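Local structure of purine nucleoside phosphorylase (Schistosoma mansoni, 5KO5) at residues N147-P152 against R160-S165. The protein catalyses the reversible phosphorolysis of purine nucleosides such as inosine and guanosine, releasing the free base and (deoxy)ribose 1-phosphate. Numbering follows the deposited sequence.
Sequences NVLVGP and RFPDLS
The carbonyl oxygen of G151 is gripped end-on by the guanidinium of R160, NH2 lying 2.9 Å and NH1 3.0 Å from G151 O. That oxygen sits in the guanidinium plane, and NH1 approaches it almost in line with the C=O bond (161°). NH1 also makes a weak, strongly bent bond (120°) to the carbonyl oxygen of L149, 3.2 Å from NH1 to L149 O. Arginine suits the place because its planar fan of N-H groups can serve two carbonyls of an irregular loop at once. Its first side-chain bond leads away from the 147-152 segment; bends at its second and third torsions fold the chain back, while CG lies over one face of the F161 ring. G151 takes a backbone conformation open chiefly to glycine, and this presents its carbonyl oxygen to R160.

Beside this polar grip, CD1 of L149 touches CG of P162, 3.7 Å away; the apolar leucine end and the apolar proline ring suit a buried meeting. The leucine belongs to a type I turn from N147 to V150, steadied by an Asx turn in which L149 N donates almost straight (167°) to N147 OD1, 2.9 Å away. I228 and I229 of helix 224-232 also pack against L149.

A neighbouring subunit of the trimer packs against both segments: its E91 forms a salt bridge with R160 NH2, and its P200 touches both L149 and R160. One guanidinium thus ties two parts of the 144-169 loop together and links them to the next subunit, its positive charge probably stabilised by E91 and the carbonyl dipoles.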
loop_
_atom_site.group_PDB
_atom_site.type_symbol
_atom_site.label_atom_id
_atom_site.label_comp_id
_atom_site.label_asym_id
_atom_site.label_seq_id
_atom_site.Cartn_x
_atom_site.Cartn_y
_atom_site.Cartn_z
ATOM N N ASN A 147 -4.182 5.690 2.983
ATOM C CA ASN A 147 -4.145 7.054 3.503
ATOM C C ASN A 147 -5.016 7.135 4.754
ATOM O O ASN A 147 -6.080 6.507 4.836
ATOM C CB ASN A 147 -4.691 7.993 2.418
ATOM C CG ASN A 147 -4.389 9.468 2.667
ATOM O OD1 ASN A 147 -4.905 10.083 3.615
ATOM N ND2 ASN A 147 -3.590 10.059 1.772
ATOM N N VAL A 148 -4.561 7.929 5.732
ATOM C CA VAL A 148 -5.314 8.124 6.972
ATOM C C VAL A 148 -6.705 8.712 6.739
ATOM O O VAL A 148 -7.582 8.563 7.599
ATOM C CB VAL A 148 -4.471 8.963 7.963
ATOM C CG1 VAL A 148 -4.368 10.399 7.486
ATOM C CG2 VAL A 148 -5.070 8.905 9.369
ATOM N N LEU A 149 -6.943 9.358 5.582
ATOM C CA LEU A 149 -8.258 9.917 5.279
ATOM C C LEU A 149 -9.167 8.988 4.473
ATOM O O LEU A 149 -10.306 9.382 4.180
ATOM C CB LEU A 149 -8.116 11.276 4.561
ATOM C CG LEU A 149 -7.751 12.459 5.461
ATOM C CD1 LEU A 149 -7.436 13.674 4.595
ATOM C CD2 LEU A 149 -8.900 12.769 6.438
ATOM N N VAL A 150 -8.723 7.773 4.121
ATOM C CA VAL A 150 -9.639 6.858 3.446
ATOM C C VAL A 150 -10.837 6.597 4.341
ATOM O O VAL A 150 -10.687 6.277 5.529
ATOM C CB VAL A 150 -8.921 5.555 3.066
ATOM C CG1 VAL A 150 -9.950 4.496 2.626
ATOM C CG2 VAL A 150 -7.939 5.790 1.945
ATOM N N GLY A 151 -12.036 6.698 3.759
ATOM C CA GLY A 151 -13.281 6.587 4.480
ATOM C C GLY A 151 -14.156 7.776 4.155
ATOM O O GLY A 151 -13.766 8.672 3.397
ATOM N N PRO A 152 -15.346 7.836 4.743
ATOM C CA PRO A 152 -16.201 9.011 4.535
ATOM C C PRO A 152 -15.470 10.264 4.989
ATOM O O PRO A 152 -14.713 10.238 5.960
ATOM C CB PRO A 152 -17.408 8.733 5.432
ATOM C CG PRO A 152 -16.914 7.732 6.447
ATOM C CD PRO A 152 -15.921 6.880 5.706
ATOM N N ARG A 160 -13.019 17.087 1.185
ATOM C CA ARG A 160 -12.827 15.717 0.717
ATOM C C ARG A 160 -11.413 15.497 0.185
ATOM O O ARG A 160 -10.807 14.442 0.423
ATOM C CB ARG A 160 -13.884 15.408 -0.351
ATOM C CG ARG A 160 -13.664 14.099 -1.127
ATOM C CD ARG A 160 -14.058 12.832 -0.335
ATOM N NE ARG A 160 -13.103 12.474 0.713
ATOM C CZ ARG A 160 -13.174 11.360 1.425
ATOM N NH1 ARG A 160 -12.284 11.107 2.373
ATOM N NH2 ARG A 160 -14.179 10.516 1.232
ATOM N N PHE A 161 -10.870 16.470 -0.550
ATOM C CA PHE A 161 -9.578 16.324 -1.224
ATOM C C PHE A 161 -8.631 17.417 -0.751
ATOM O O PHE A 161 -8.497 18.445 -1.418
ATOM C CB PHE A 161 -9.738 16.432 -2.741
ATOM C CG PHE A 161 -10.757 15.489 -3.327
ATOM C CD1 PHE A 161 -10.483 14.129 -3.428
ATOM C CD2 PHE A 161 -11.973 15.962 -3.788
ATOM C CE1 PHE A 161 -11.401 13.256 -3.981
ATOM C CE2 PHE A 161 -12.912 15.085 -4.347
ATOM C CZ PHE A 161 -12.627 13.741 -4.439
ATOM N N PRO A 162 -7.912 17.225 0.350
ATOM C CA PRO A 162 -6.985 18.278 0.787
ATOM C C PRO A 162 -5.757 18.336 -0.101
ATOM O O PRO A 162 -5.253 17.309 -0.564
ATOM C CB PRO A 162 -6.585 17.858 2.203
ATOM C CG PRO A 162 -7.450 16.721 2.573
ATOM C CD PRO A 162 -8.041 16.140 1.333
ATOM N N ASP A 163 -5.267 19.552 -0.309
ATOM C CA ASP A 163 -3.965 19.784 -0.911
ATOM C C ASP A 163 -2.911 19.801 0.186
ATOM O O ASP A 163 -3.110 20.400 1.246
ATOM C CB ASP A 163 -3.972 21.133 -1.627
ATOM C CG ASP A 163 -2.593 21.580 -2.019
ATOM O OD1 ASP A 163 -2.068 21.072 -3.023
ATOM O OD2 ASP A 163 -2.027 22.438 -1.311
ATOM N N LEU A 164 -1.785 19.138 -0.072
ATOM C CA LEU A 164 -0.719 19.016 0.915
ATOM C C LEU A 164 0.480 19.897 0.609
ATOM O O LEU A 164 1.525 19.747 1.259
ATOM C CB LEU A 164 -0.288 17.554 1.033
ATOM C CG LEU A 164 -1.405 16.588 1.427
ATOM C CD1 LEU A 164 -0.876 15.167 1.445
ATOM C CD2 LEU A 164 -1.979 16.943 2.796
ATOM N N SER A 165 0.347 20.814 -0.355
ATOM C CA SER A 165 1.464 21.651 -0.790
ATOM C C SER A 165 1.996 22.530 0.332
ATOM O O SER A 165 3.174 22.905 0.316
ATOM C CB SER A 165 1.035 22.522 -1.970
ATOM O OG SER A 165 0.611 21.722 -3.060
#